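Local coordinates for gamma-D-glutamyl-L-lysine dipeptidyl-peptidase (Bacillus cereus ATCC 10987, PDB 3H41), which probably hydrolyses gamma-D-glutamyl-L-lysine bonds in murein peptides as a cysteine peptidase of the NlpC/P60 family, releasing L-Ala-D-Glu, at residues Ile256-Asp261 and Ile292-Pro297; Thr195-Leu200 and Asn278-Pro283; Ala207-Phe212 and Thr220-Lys225; Thr17-Pro22 and Lys51-Asn56. All blocks are in the same frame, centred on the assembly; numbering follows the deposited sequence.

Overall arrangement
Contacts 1, 2 and 3 belong to the NlpC/P60 peptidase domain, whereas contact 4 lies in the N-terminal region, about 17 Å centre to centre from contact 3. Contacts 1 and 2 share one antiparallel sheet: their strands 290-293 and 278-281 are neighbours, and Phe258 meets Met279 between them. Contacts 2 and 3 join through helix 189-197, where Ile223 packs on Thr195 and Gly196. Contact 1 is buried and apolar, contact 2 sits partly at the surface with Lys197 and Leu200 exposed, and contact 4 is mostly buried packing of large rings. Contact 3, near the centre of the chain, adds a bridging water to its packing.

Contact 1: Ile256-Asp261 and Ile292-Pro297; sequences IFFAHD and IPLNTP
Leu294 of the loop after edge strand 290-293 reaches across to Ile256 and Phe258 of strand 255-259 in the papain-like sheet of the NlpC/P60 peptidase domain. Strands 267-275 and 278-281 run between the two in the sheet, so the backbones stay apart: the nearest CA atoms, Ile256 and Leu294, are 9.0 Å from each other. One methyl does the touching. Leu294 CD1 stands in the plane of the Phe258 ring at its far edge, 3.7 Å from Phe258 CZ, and the two side chains meet at a slant. A chi1 of 177° stretches the Leu294 side chain away from its own N and carries the isobutyl group inward from the loop. A looser touch, 4.1 Å from Leu294 CD1 to Ile256 CG2, is less certain because Ile256 was modelled in two conformers. Met279 packs on both Phe258 and Leu294, and Tyr299 meets the Phe258 ring edge-to-face. This apolar cluster adjoins the active site: Phe258 comes within about 3 Å, side chain to side chain, of His269, the probable proton acceptor. The loop that carries Leu294 is tightened by an inverse gamma turn centred on Asn295, in which Thr296 N makes a weak bond to Leu294 O. It is also tied by Thr296 OG1, which donates to Pro293 O over 2.7 Å, tilted 29° from the carbonyl plane.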
loop_
_atom_site.group_PDB
_atom_site.type_symbol
_atom_site.label_atom_id
_atom_site.label_comp_id
_atom_site.label_asym_id
_atom_site.label_seq_id
_atom_site.Cartn_x
_atom_site.Cartn_y
_atom_site.Cartn_z
ATOM N N ILE A 256 15.505 8.126 1.456
ATOM C CA ILE A 256 16.021 9.468 1.165
ATOM C C ILE A 256 14.844 10.386 0.884
ATOM O O ILE A 256 13.893 10.004 0.197
ATOM C CB ILE A 256 17.000 9.439 -0.017
ATOM C CG1 ILE A 256 17.942 8.240 0.089
ATOM C CG2 ILE A 256 17.790 10.754 -0.106
ATOM C CD1 ILE A 256 18.761 8.198 1.348
ATOM N N PHE A 257 14.917 11.598 1.436
ATOM C CA PHE A 257 13.829 12.547 1.413
ATOM C C PHE A 257 14.186 13.807 0.648
ATOM O O PHE A 257 15.338 14.219 0.633
ATOM C CB PHE A 257 13.386 12.829 2.868
ATOM C CG PHE A 257 12.904 11.604 3.538
ATOM C CD1 PHE A 257 11.593 11.183 3.372
ATOM C CD2 PHE A 257 13.774 10.806 4.268
ATOM C CE1 PHE A 257 11.140 9.985 3.964
ATOM C CE2 PHE A 257 13.330 9.617 4.854
ATOM C CZ PHE A 257 12.032 9.212 4.704
ATOM N N PHE A 258 13.180 14.375 -0.013
ATOM C CA PHE A 258 13.348 15.617 -0.760
ATOM C C PHE A 258 12.296 16.598 -0.300
ATOM O O PHE A 258 11.120 16.231 -0.106
ATOM C CB PHE A 258 13.293 15.349 -2.275
ATOM C CG PHE A 258 14.252 14.274 -2.706
ATOM C CD1 PHE A 258 15.581 14.595 -3.014
ATOM C CD2 PHE A 258 13.890 12.929 -2.654
ATOM C CE1 PHE A 258 16.498 13.595 -3.361
ATOM C CE2 PHE A 258 14.822 11.922 -2.991
ATOM C CZ PHE A 258 16.121 12.269 -3.349
ATOM N N ALA A 259 12.710 17.862 -0.126
ATOM C CA ALA A 259 11.823 18.874 0.399
ATOM C C ALA A 259 11.816 20.121 -0.484
ATOM O O ALA A 259 12.800 20.441 -1.167
ATOM C CB ALA A 259 12.231 19.255 1.886
ATOM N N HIS A 260 10.706 20.818 -0.450
ATOM C CA HIS A 260 10.551 22.091 -1.164
ATOM C C HIS A 260 11.587 23.125 -0.736
ATOM O O HIS A 260 12.207 23.019 0.361
ATOM C CB HIS A 260 9.148 22.667 -0.927
ATOM C CG HIS A 260 8.047 21.868 -1.559
ATOM N ND1 HIS A 260 7.815 21.875 -2.917
ATOM C CD2 HIS A 260 7.105 21.060 -1.022
ATOM C CE1 HIS A 260 6.788 21.094 -3.192
ATOM N NE2 HIS A 260 6.336 20.589 -2.061
ATOM N N ASP A 261 11.765 24.132 -1.589
ATOM C CA ASP A 261 12.707 25.237 -1.331
ATOM C C ASP A 261 14.112 24.745 -0.987
ATOM O O ASP A 261 14.631 25.019 0.093
ATOM C CB ASP A 261 12.173 26.138 -0.204
ATOM C CG ASP A 261 13.047 27.414 0.020
ATOM O OD1 ASP A 261 13.859 27.792 -0.880
ATOM O OD2 ASP A 261 12.917 28.024 1.110
ATOM N N ILE A 292 16.775 5.653 -10.686
ATOM C CA ILE A 292 17.525 6.818 -11.194
ATOM C C ILE A 292 18.681 7.199 -10.260
ATOM O O ILE A 292 18.732 6.776 -9.091
ATOM C CB ILE A 292 16.622 8.086 -11.429
ATOM C CG1 ILE A 292 15.977 8.583 -10.140
ATOM C CG2 ILE A 292 15.573 7.845 -12.509
ATOM C CD1 ILE A 292 15.306 9.951 -10.311
ATOM N N PRO A 293 19.615 8.010 -10.759
ATOM C CA PRO A 293 20.688 8.397 -9.861
ATOM C C PRO A 293 20.175 9.324 -8.799
ATOM O O PRO A 293 19.249 10.119 -9.082
ATOM C CB PRO A 293 21.665 9.183 -10.770
ATOM C CG PRO A 293 21.350 8.741 -12.175
ATOM C CD PRO A 293 19.893 8.324 -12.177
ATOM N N LEU A 294 20.802 9.294 -7.619
ATOM C CA LEU A 294 20.520 10.278 -6.584
ATOM C C LEU A 294 20.893 11.679 -7.076
ATOM O O LEU A 294 20.194 12.655 -6.813
ATOM C CB LEU A 294 21.274 9.929 -5.299
ATOM C CG LEU A 294 21.159 10.883 -4.106
ATOM C CD1 LEU A 294 19.685 11.235 -3.708
ATOM C CD2 LEU A 294 21.907 10.254 -2.970
ATOM N N ASN A 295 21.977 11.754 -7.829
ATOM C CA ASN A 295 22.424 12.968 -8.456
ATOM C C ASN A 295 21.639 13.276 -9.720
ATOM O O ASN A 295 22.210 13.332 -10.794
ATOM C CB ASN A 295 23.899 12.825 -8.813
ATOM C CG ASN A 295 24.536 14.148 -9.165
ATOM O OD1 ASN A 295 24.099 15.205 -8.695
ATOM N ND2 ASN A 295 25.558 14.107 -10.022
ATOM N N THR A 296 20.330 13.420 -9.619
ATOM C CA THR A 296 19.514 13.806 -10.766
ATOM C C THR A 296 19.098 15.252 -10.492
ATOM O O THR A 296 18.737 15.582 -9.361
ATOM C CB THR A 296 18.307 12.871 -10.925
ATOM O OG1 THR A 296 18.787 11.560 -11.265
ATOM C CG2 THR A 296 17.304 13.383 -12.001
ATOM N N PRO A 297 19.218 16.138 -11.509
ATOM C CA PRO A 297 18.763 17.541 -11.412
ATOM C C PRO A 297 17.378 17.625 -10.846
ATOM O O PRO A 297 16.495 16.889 -11.305
ATOM C CB PRO A 297 18.738 18.017 -12.880
ATOM C CG PRO A 297 19.819 17.236 -13.519
ATOM C CD PRO A 297 19.862 15.868 -12.810
#

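Contact 2: Thr195-Leu200 and Asn278-Pro283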
loop_
_atom_site.group_PDB
_atom_site.type_symbol
_atom_site.label_atom_id
_atom_site.label_comp_id
_atom_site.label_asym_id
_atom_site.label_seq_id
_atom_site.Cartn_x
_atom_site.Cartn_y
_atom_site.Cartn_z
ATOM N N THR A 195 12.331 -6.520 -3.711
ATOM C CA THR A 195 10.891 -6.273 -3.638
ATOM C C THR A 195 10.480 -5.093 -4.517
ATOM O O THR A 195 9.611 -5.209 -5.362
ATOM C CB THR A 195 10.402 -6.092 -2.183
ATOM O OG1 THR A 195 10.533 -7.346 -1.479
ATOM C CG2 THR A 195 8.924 -5.645 -2.157
ATOM N N GLY A 196 11.146 -3.967 -4.343
ATOM C CA GLY A 196 10.892 -2.789 -5.165
ATOM C C GLY A 196 11.044 -3.034 -6.629
ATOM O O GLY A 196 10.197 -2.590 -7.422
ATOM N N LYS A 197 12.118 -3.730 -7.004
ATOM C CA LYS A 197 12.368 -4.076 -8.413
ATOM C C LYS A 197 11.272 -4.836 -9.096
ATOM O O LYS A 197 11.105 -4.684 -10.326
ATOM C CB LYS A 197 13.717 -4.791 -8.610
ATOM C CG LYS A 197 14.950 -3.909 -8.353
ATOM C CD LYS A 197 16.247 -4.712 -8.475
ATOM C CE LYS A 197 17.505 -3.852 -8.410
ATOM N NZ LYS A 197 18.778 -4.681 -8.550
HETATM N N MSE A 198 10.497 -5.630 -8.340
HETATM C CA MSE A 198 9.373 -6.342 -8.942
HETATM C C MSE A 198 8.386 -5.396 -9.603
HETATM O O MSE A 198 7.666 -5.802 -10.530
HETATM C CB MSE A 198 8.631 -7.201 -7.913
HETATM C CG MSE A 198 9.508 -8.283 -7.231
HETATM SE SE MSE A 198 8.270 -9.558 -6.357
HETATM C CE MSE A 198 7.200 -8.350 -5.378
ATOM N N PHE A 199 8.322 -4.152 -9.128
ATOM C CA PHE A 199 7.315 -3.203 -9.586
ATOM C C PHE A 199 7.802 -2.240 -10.662
ATOM O O PHE A 199 7.057 -1.358 -11.019
ATOM C CB PHE A 199 6.801 -2.385 -8.403
ATOM C CG PHE A 199 6.124 -3.219 -7.328
ATOM C CD1 PHE A 199 4.807 -3.593 -7.463
ATOM C CD2 PHE A 199 6.813 -3.623 -6.227
ATOM C CE1 PHE A 199 4.168 -4.344 -6.489
ATOM C CE2 PHE A 199 6.182 -4.422 -5.239
ATOM C CZ PHE A 199 4.866 -4.747 -5.366
ATOM N N LEU A 200 9.041 -2.385 -11.143
ATOM C CA LEU A 200 9.583 -1.487 -12.153
ATOM C C LEU A 200 8.592 -1.369 -13.331
ATOM O O LEU A 200 8.081 -2.377 -13.842
ATOM C CB LEU A 200 11.005 -1.935 -12.606
ATOM C CG LEU A 200 12.170 -1.737 -11.630
ATOM C CD1 LEU A 200 13.413 -2.574 -12.056
ATOM C CD2 LEU A 200 12.520 -0.223 -11.484
ATOM N N ASN A 278 22.520 5.111 -6.824
ATOM C CA ASN A 278 21.162 5.024 -7.410
ATOM C C ASN A 278 20.068 4.856 -6.352
ATOM O O ASN A 278 20.349 4.509 -5.202
ATOM C CB ASN A 278 21.075 3.886 -8.406
ATOM C CG ASN A 278 21.945 4.114 -9.610
ATOM O OD1 ASN A 278 22.040 5.240 -10.110
ATOM N ND2 ASN A 278 22.644 3.059 -10.051
HETATM N N MSE A 279 18.835 5.141 -6.750
HETATM C CA MSE A 279 17.683 5.019 -5.854
HETATM C C MSE A 279 16.503 4.481 -6.641
HETATM O O MSE A 279 16.457 4.587 -7.854
HETATM C CB MSE A 279 17.320 6.335 -5.183
HETATM C CG MSE A 279 16.917 7.403 -6.141
HETATM SE SE MSE A 279 16.879 9.127 -5.270
HETATM C CE MSE A 279 15.886 9.860 -6.646
ATOM N N ILE A 280 15.565 3.873 -5.929
ATOM C CA ILE A 280 14.370 3.365 -6.528
ATOM C C ILE A 280 13.195 4.104 -5.890
ATOM O O ILE A 280 13.252 4.409 -4.709
ATOM C CB ILE A 280 14.260 1.814 -6.370
ATOM C CG1 ILE A 280 13.139 1.263 -7.237
ATOM C CG2 ILE A 280 14.138 1.401 -4.887
ATOM C CD1 ILE A 280 13.186 -0.322 -7.434
ATOM N N HIS A 281 12.181 4.442 -6.708
ATOM C CA HIS A 281 11.008 5.162 -6.242
ATOM C C HIS A 281 9.831 5.042 -7.178
ATOM O O HIS A 281 9.953 4.611 -8.339
ATOM C CB HIS A 281 11.359 6.669 -5.977
ATOM C CG HIS A 281 11.792 7.451 -7.182
ATOM N ND1 HIS A 281 12.114 8.801 -7.113
ATOM C CD2 HIS A 281 11.954 7.097 -8.485
ATOM C CE1 HIS A 281 12.442 9.231 -8.319
ATOM N NE2 HIS A 281 12.378 8.219 -9.162
ATOM N N SER A 282 8.654 5.377 -6.660
ATOM C CA SER A 282 7.478 5.666 -7.487
ATOM C C SER A 282 7.288 7.189 -7.568
ATOM O O SER A 282 6.810 7.799 -6.616
ATOM C CB SER A 282 6.238 4.998 -6.906
ATOM O OG SER A 282 5.207 5.144 -7.842
ATOM N N PRO A 283 7.670 7.817 -8.698
ATOM C CA PRO A 283 8.073 9.238 -8.514
ATOM C C PRO A 283 7.023 10.321 -8.697
ATOM O O PRO A 283 6.976 11.262 -7.904
ATOM C CB PRO A 283 9.181 9.405 -9.554
ATOM C CG PRO A 283 8.813 8.493 -10.625
ATOM C CD PRO A 283 8.155 7.288 -9.983
#
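The C-terminal part of helix 189-197 approaches strand 278-281 of the papain-like sheet through Gly196, whose CA lies 7.2 Å from the CA of Ile280. Three successive backbone bonds, from the N-H groups of Met198, Phe199 and Leu200 back to the carbonyls of Thr195, Gly196 and Lys197, carry the chain into a type I turn, Lys197 to Leu200. With no side chain on Gly196 to intervene, Ile280 drives its delta methyl straight onto helix backbone: Ile280 CD1 is 3.5 Å from Gly196 C and 3.6 Å from Lys197 N. It gets there because CG1 is anti to the backbone N (chi1 -169°) and the chain continues extended through chi2. Two more side chains meet the same methyl, each crossing Ile280 at about a right angle. From the Lys197 side chain it is the aliphatic root that touches, CG being 4.1 Å from Ile280 CD1, while Leu200 CD2 is also 4.1 Å from that atom. These two exposed residues border the contact toward solvent, and Phe219 of helix 218-225 covers Ile280 as well. Helix and sheet are thus joined at the back of the strand that bears His281, a probable catalytic residue. The ring of His281 belongs to the other face of the sheet, where ND1 is hydrogen-bonded to His269 NE2 and NE2 to Glu290 OE2. Against one face of the His281 ring, offset toward the rim, rests Pro283 CB, 3.4 Å above the plane.

Contact 3: Ala207-Phe212 and Thr220-Lys225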
loop_
_atom_site.group_PDB
_atom_site.type_symbol
_atom_site.label_atom_id
_atom_site.label_comp_id
_atom_site.label_asym_id
_atom_site.label_seq_id
_atom_site.Cartn_x
_atom_site.Cartn_y
_atom_site.Cartn_z
ATOM N N ALA A 207 -1.797 8.671 -3.670
ATOM C CA ALA A 207 -2.321 7.862 -2.599
ATOM C C ALA A 207 -2.210 6.346 -2.840
ATOM O O ALA A 207 -2.727 5.574 -2.076
ATOM C CB ALA A 207 -3.842 8.282 -2.247
ATOM N N GLY A 208 -1.504 5.918 -3.879
ATOM C CA GLY A 208 -1.506 4.501 -4.274
ATOM C C GLY A 208 -0.751 3.712 -3.214
ATOM O O GLY A 208 0.311 4.104 -2.812
ATOM N N THR A 209 -1.326 2.603 -2.750
ATOM C CA THR A 209 -0.768 1.852 -1.660
ATOM C C THR A 209 -0.948 0.355 -1.961
ATOM O O THR A 209 -1.225 -0.452 -1.073
ATOM C CB THR A 209 -1.447 2.240 -0.326
ATOM O OG1 THR A 209 -1.730 3.664 -0.334
ATOM C CG2 THR A 209 -0.529 1.855 0.846
ATOM N N SER A 210 -0.786 0.004 -3.230
ATOM C CA SER A 210 -0.974 -1.387 -3.669
ATOM C C SER A 210 -0.230 -1.664 -4.998
ATOM O O SER A 210 0.238 -0.739 -5.687
ATOM C CB SER A 210 -2.457 -1.671 -3.812
ATOM O OG SER A 210 -2.867 -1.325 -5.108
ATOM N N GLY A 211 -0.150 -2.938 -5.369
ATOM C CA GLY A 211 0.437 -3.325 -6.658
ATOM C C GLY A 211 -0.315 -2.909 -7.904
ATOM O O GLY A 211 0.156 -3.143 -9.024
ATOM N N PHE A 212 -1.459 -2.242 -7.721
ATOM C CA PHE A 212 -2.174 -1.610 -8.836
ATOM C C PHE A 212 -1.678 -0.186 -9.113
ATOM O O PHE A 212 -2.126 0.449 -10.067
ATOM C CB PHE A 212 -3.673 -1.572 -8.571
ATOM C CG PHE A 212 -4.312 -2.934 -8.427
ATOM C CD1 PHE A 212 -4.729 -3.647 -9.545
ATOM C CD2 PHE A 212 -4.536 -3.463 -7.181
ATOM C CE1 PHE A 212 -5.325 -4.904 -9.419
ATOM C CE2 PHE A 212 -5.169 -4.712 -7.038
ATOM C CZ PHE A 212 -5.546 -5.432 -8.158
ATOM N N THR A 220 7.335 2.950 -0.478
ATOM C CA THR A 220 8.223 2.707 0.651
ATOM C C THR A 220 7.488 2.061 1.867
ATOM O O THR A 220 7.968 1.092 2.442
ATOM C CB THR A 220 9.010 3.975 1.051
ATOM O OG1 THR A 220 8.115 5.015 1.439
ATOM C CG2 THR A 220 9.880 4.445 -0.129
ATOM N N HIS A 221 6.330 2.571 2.231
ATOM C CA HIS A 221 5.562 2.006 3.340
ATOM C C HIS A 221 5.247 0.544 3.062
ATOM O O HIS A 221 5.427 -0.297 3.938
ATOM C CB HIS A 221 4.270 2.804 3.546
ATOM C CG HIS A 221 3.278 2.137 4.446
ATOM N ND1 HIS A 221 3.406 2.154 5.819
ATOM C CD2 HIS A 221 2.154 1.435 4.174
ATOM C CE1 HIS A 221 2.372 1.526 6.355
ATOM N NE2 HIS A 221 1.601 1.073 5.385
ATOM N N THR A 222 4.818 0.244 1.834
ATOM C CA THR A 222 4.443 -1.146 1.459
ATOM C C THR A 222 5.619 -2.116 1.442
ATOM O O THR A 222 5.504 -3.234 1.925
ATOM C CB THR A 222 3.693 -1.173 0.103
ATOM O OG1 THR A 222 2.470 -0.427 0.239
ATOM C CG2 THR A 222 3.385 -2.627 -0.358
ATOM N N ILE A 223 6.762 -1.672 0.938
ATOM C CA ILE A 223 7.973 -2.495 0.869
ATOM C C ILE A 223 8.403 -2.861 2.286
ATOM O O ILE A 223 8.633 -4.045 2.593
ATOM C CB ILE A 223 9.127 -1.742 0.196
ATOM C CG1 ILE A 223 8.910 -1.686 -1.320
ATOM C CG2 ILE A 223 10.469 -2.416 0.488
ATOM C CD1 ILE A 223 9.884 -0.778 -2.014
ATOM N N TYR A 224 8.461 -1.856 3.164
ATOM C CA TYR A 224 8.862 -2.139 4.556
ATOM C C TYR A 224 7.839 -2.976 5.305
ATOM O O TYR A 224 8.224 -3.914 5.992
ATOM C CB TYR A 224 9.205 -0.850 5.301
ATOM C CG TYR A 224 10.646 -0.463 5.105
ATOM C CD1 TYR A 224 11.648 -0.951 5.993
ATOM C CD2 TYR A 224 11.055 0.353 4.064
ATOM C CE1 TYR A 224 12.956 -0.626 5.836
ATOM C CE2 TYR A 224 12.400 0.675 3.903
ATOM C CZ TYR A 224 13.337 0.180 4.813
ATOM O OH TYR A 224 14.669 0.457 4.692
ATOM N N LYS A 225 6.554 -2.671 5.137
ATOM C CA LYS A 225 5.501 -3.334 5.882
ATOM C C LYS A 225 5.429 -4.821 5.551
ATOM O O LYS A 225 5.246 -5.667 6.452
ATOM C CB LYS A 225 4.158 -2.688 5.607
ATOM C CG LYS A 225 3.064 -3.315 6.462
ATOM C CD LYS A 225 2.060 -2.352 7.008
ATOM C CE LYS A 225 0.917 -3.090 7.715
ATOM N NZ LYS A 225 -0.417 -2.406 7.562
HETATM O O HOH W 1 0.180 -1.970 0.758
#
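His221 and Thr222, on the helix that follows the probable nucleophile Cys216 in the NlpC/P60 fold, both meet Thr209 of the short strand 209-210. Thr209 is braced on its own side: its OG1 donates to Ala207 O over 2.8 Å, from 41° above the carbonyl plane, and is also bonded by Arg233 NH2. A chi1 of -37° sets that hydroxyl beside the backbone N and leaves CG2 trans to it, facing the helix. Along the helix His221 comes first: its CD2 is 4.3 Å from Thr209 CG2, which approaches the imidazole obliquely, while His221 ND1 is tied to Ile231 O. Next, Thr222 OG1 lies 3.8 Å from that same methyl. A water joins the pair, giving one proton to Thr209 O and the other to Thr222 OG1, each over 2.8 Å. Thr222 OG1 passes its own proton back to Gly218 O, so this buried hydroxyl is engaged both ways. Farther along, Ile223 and Tyr224 turn to Leu192 of helix 189-197, and Lys225 NZ reaches Gly86 O. Helix 218-225 thus lies between helix 189-197 and strand 209-210, whose Ser210 packs on strands 60-65 and 139-143.

Contact 4: Thr17-Pro22 and Lys51-Asn56; sequences TLWTAP and KLWLTN
Trp19 presents the six-membered end of its indole to Trp53 and Leu54, joining strand 15-19, which pairs antiparallel with strand 60-65 in the N-terminal SH3-like region, to helix 48-56. The two elements are bridged by side chains alone: the nearest CA atoms, Trp19 and Leu54, are 9.5 Å apart. Trp53 approaches with its own benzo corner. Its CZ3 lies at the edge of the Trp19 indole, near that ring's plane and 4.1 Å from Trp19 CZ3, and the two side chains cross at about a right angle. Trp53 can reach this far because, with chi1 at 177°, its long indole leaves the helix on the carbonyl side and swings toward the strand. Leu54 supplies the second touch, its CD2 standing 4.1 Å from Trp19 CH2, at an oblique angle to the ring. Around them, Trp79 of strand 79-84 meets Trp19 edge-to-face, and Leu60 packs against both Trp19 and Leu54. Leu60 also lines the pocket of the bound alanine, so it links this packing to the substrate site; the Leu54 side chain itself stays about 8 Å from the alanine. The helix goes on beyond Leu54 with Asn56 N bonded to Leu52 O at 2.8 Å. On the strand side, the chain turning away from Trp19 is held by a hydrogen bond between Thr20 OG1 and Asn58 O.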
loop_
_atom_site.group_PDB
_atom_site.type_symbol
_atom_site.label_atom_id
_atom_site.label_comp_id
_atom_site.label_asym_id
_atom_site.label_seq_id
_atom_site.Cartn_x
_atom_site.Cartn_y
_atom_site.Cartn_z
ATOM N N THR A 17 -9.983 2.818 -1.906
ATOM C CA THR A 17 -9.391 4.138 -1.990
ATOM C C THR A 17 -10.167 5.043 -1.047
ATOM O O THR A 17 -11.402 5.079 -1.101
ATOM C CB THR A 17 -9.507 4.608 -3.434
ATOM O OG1 THR A 17 -8.779 3.683 -4.258
ATOM C CG2 THR A 17 -8.913 6.016 -3.610
ATOM N N LEU A 18 -9.428 5.711 -0.160
ATOM C CA LEU A 18 -9.999 6.608 0.806
ATOM C C LEU A 18 -9.856 8.072 0.347
ATOM O O LEU A 18 -8.783 8.516 -0.079
ATOM C CB LEU A 18 -9.323 6.415 2.163
ATOM C CG LEU A 18 -9.874 5.212 2.972
ATOM C CD1 LEU A 18 -9.505 3.894 2.323
ATOM C CD2 LEU A 18 -9.315 5.321 4.401
ATOM N N TRP A 19 -10.949 8.800 0.478
ATOM C CA TRP A 19 -11.096 10.180 -0.052
ATOM C C TRP A 19 -11.034 11.183 1.101
ATOM O O TRP A 19 -11.389 10.838 2.223
ATOM C CB TRP A 19 -12.423 10.318 -0.835
ATOM C CG TRP A 19 -12.394 9.482 -2.080
ATOM C CD1 TRP A 19 -12.458 8.126 -2.125
ATOM C CD2 TRP A 19 -12.182 9.910 -3.445
ATOM N NE1 TRP A 19 -12.329 7.678 -3.400
ATOM C CE2 TRP A 19 -12.168 8.746 -4.244
ATOM C CE3 TRP A 19 -12.057 11.158 -4.076
ATOM C CZ2 TRP A 19 -11.996 8.782 -5.646
ATOM C CZ3 TRP A 19 -11.871 11.196 -5.444
ATOM C CH2 TRP A 19 -11.864 10.015 -6.226
ATOM N N THR A 20 -10.600 12.414 0.816
ATOM C CA THR A 20 -10.546 13.455 1.817
ATOM C C THR A 20 -11.945 13.959 2.150
ATOM O O THR A 20 -12.128 14.595 3.151
ATOM C CB THR A 20 -9.710 14.655 1.336
ATOM O OG1 THR A 20 -10.250 15.131 0.088
ATOM C CG2 THR A 20 -8.245 14.233 1.171
ATOM N N ALA A 21 -12.937 13.682 1.315
ATOM C CA ALA A 21 -14.318 14.048 1.612
ATOM C C ALA A 21 -15.168 13.002 0.970
ATOM O O ALA A 21 -14.738 12.414 -0.013
ATOM C CB ALA A 21 -14.667 15.447 1.032
ATOM N N PRO A 22 -16.371 12.759 1.502
ATOM C CA PRO A 22 -17.246 11.805 0.828
ATOM C C PRO A 22 -17.880 12.426 -0.437
ATOM O O PRO A 22 -17.738 13.640 -0.656
ATOM C CB PRO A 22 -18.307 11.515 1.898
ATOM C CG PRO A 22 -18.377 12.806 2.679
ATOM C CD PRO A 22 -17.020 13.388 2.678
ATOM N N LYS A 51 -5.251 12.152 -13.603
ATOM C CA LYS A 51 -4.480 11.634 -12.485
ATOM C C LYS A 51 -4.010 12.765 -11.576
ATOM O O LYS A 51 -4.078 12.662 -10.326
ATOM C CB LYS A 51 -3.283 10.828 -13.001
ATOM C CG LYS A 51 -3.654 9.491 -13.600
ATOM C CD LYS A 51 -2.421 8.719 -14.060
ATOM C CE LYS A 51 -2.831 7.322 -14.598
ATOM N NZ LYS A 51 -1.658 6.702 -15.327
ATOM N N LEU A 52 -3.537 13.850 -12.183
ATOM C CA LEU A 52 -2.999 14.992 -11.396
ATOM C C LEU A 52 -4.047 15.682 -10.552
ATOM O O LEU A 52 -3.743 16.170 -9.468
ATOM C CB LEU A 52 -2.295 16.016 -12.294
ATOM C CG LEU A 52 -0.980 15.527 -12.925
ATOM C CD1 LEU A 52 -0.483 16.499 -14.005
ATOM C CD2 LEU A 52 0.106 15.302 -11.836
ATOM N N TRP A 53 -5.286 15.700 -11.033
ATOM C CA TRP A 53 -6.421 16.223 -10.241
ATOM C C TRP A 53 -6.570 15.609 -8.854
ATOM O O TRP A 53 -6.910 16.291 -7.892
ATOM C CB TRP A 53 -7.700 15.982 -10.997
ATOM C CG TRP A 53 -8.979 16.402 -10.306
ATOM C CD1 TRP A 53 -9.525 17.657 -10.326
ATOM C CD2 TRP A 53 -9.931 15.564 -9.604
ATOM N NE1 TRP A 53 -10.727 17.669 -9.678
ATOM C CE2 TRP A 53 -11.009 16.403 -9.214
ATOM C CE3 TRP A 53 -9.978 14.205 -9.271
ATOM C CZ2 TRP A 53 -12.139 15.920 -8.486
ATOM C CZ3 TRP A 53 -11.104 13.707 -8.558
ATOM C CH2 TRP A 53 -12.162 14.574 -8.170
ATOM N N LEU A 54 -6.307 14.307 -8.763
ATOM C CA LEU A 54 -6.309 13.621 -7.454
ATOM C C LEU A 54 -5.420 14.295 -6.422
ATOM O O LEU A 54 -5.841 14.467 -5.274
ATOM C CB LEU A 54 -5.935 12.146 -7.629
ATOM C CG LEU A 54 -6.933 11.372 -8.498
ATOM C CD1 LEU A 54 -6.337 9.991 -8.887
ATOM C CD2 LEU A 54 -8.259 11.239 -7.747
ATOM N N THR A 55 -4.209 14.707 -6.837
ATOM C CA THR A 55 -3.270 15.453 -6.010
ATOM C C THR A 55 -3.649 16.933 -5.896
ATOM O O THR A 55 -3.757 17.486 -4.808
ATOM C CB THR A 55 -1.835 15.421 -6.639
ATOM O OG1 THR A 55 -1.452 14.047 -6.856
ATOM C CG2 THR A 55 -0.850 16.137 -5.745
ATOM N N ASN A 56 -3.850 17.589 -7.036
ATOM C CA ASN A 56 -3.980 19.045 -7.021
ATOM C C ASN A 56 -5.296 19.545 -6.443
ATOM O O ASN A 56 -5.348 20.642 -5.917
ATOM C CB ASN A 56 -3.722 19.625 -8.397
ATOM C CG ASN A 56 -2.307 19.411 -8.844
ATOM O OD1 ASN A 56 -1.452 19.019 -8.051
ATOM N ND2 ASN A 56 -2.045 19.647 -10.115
#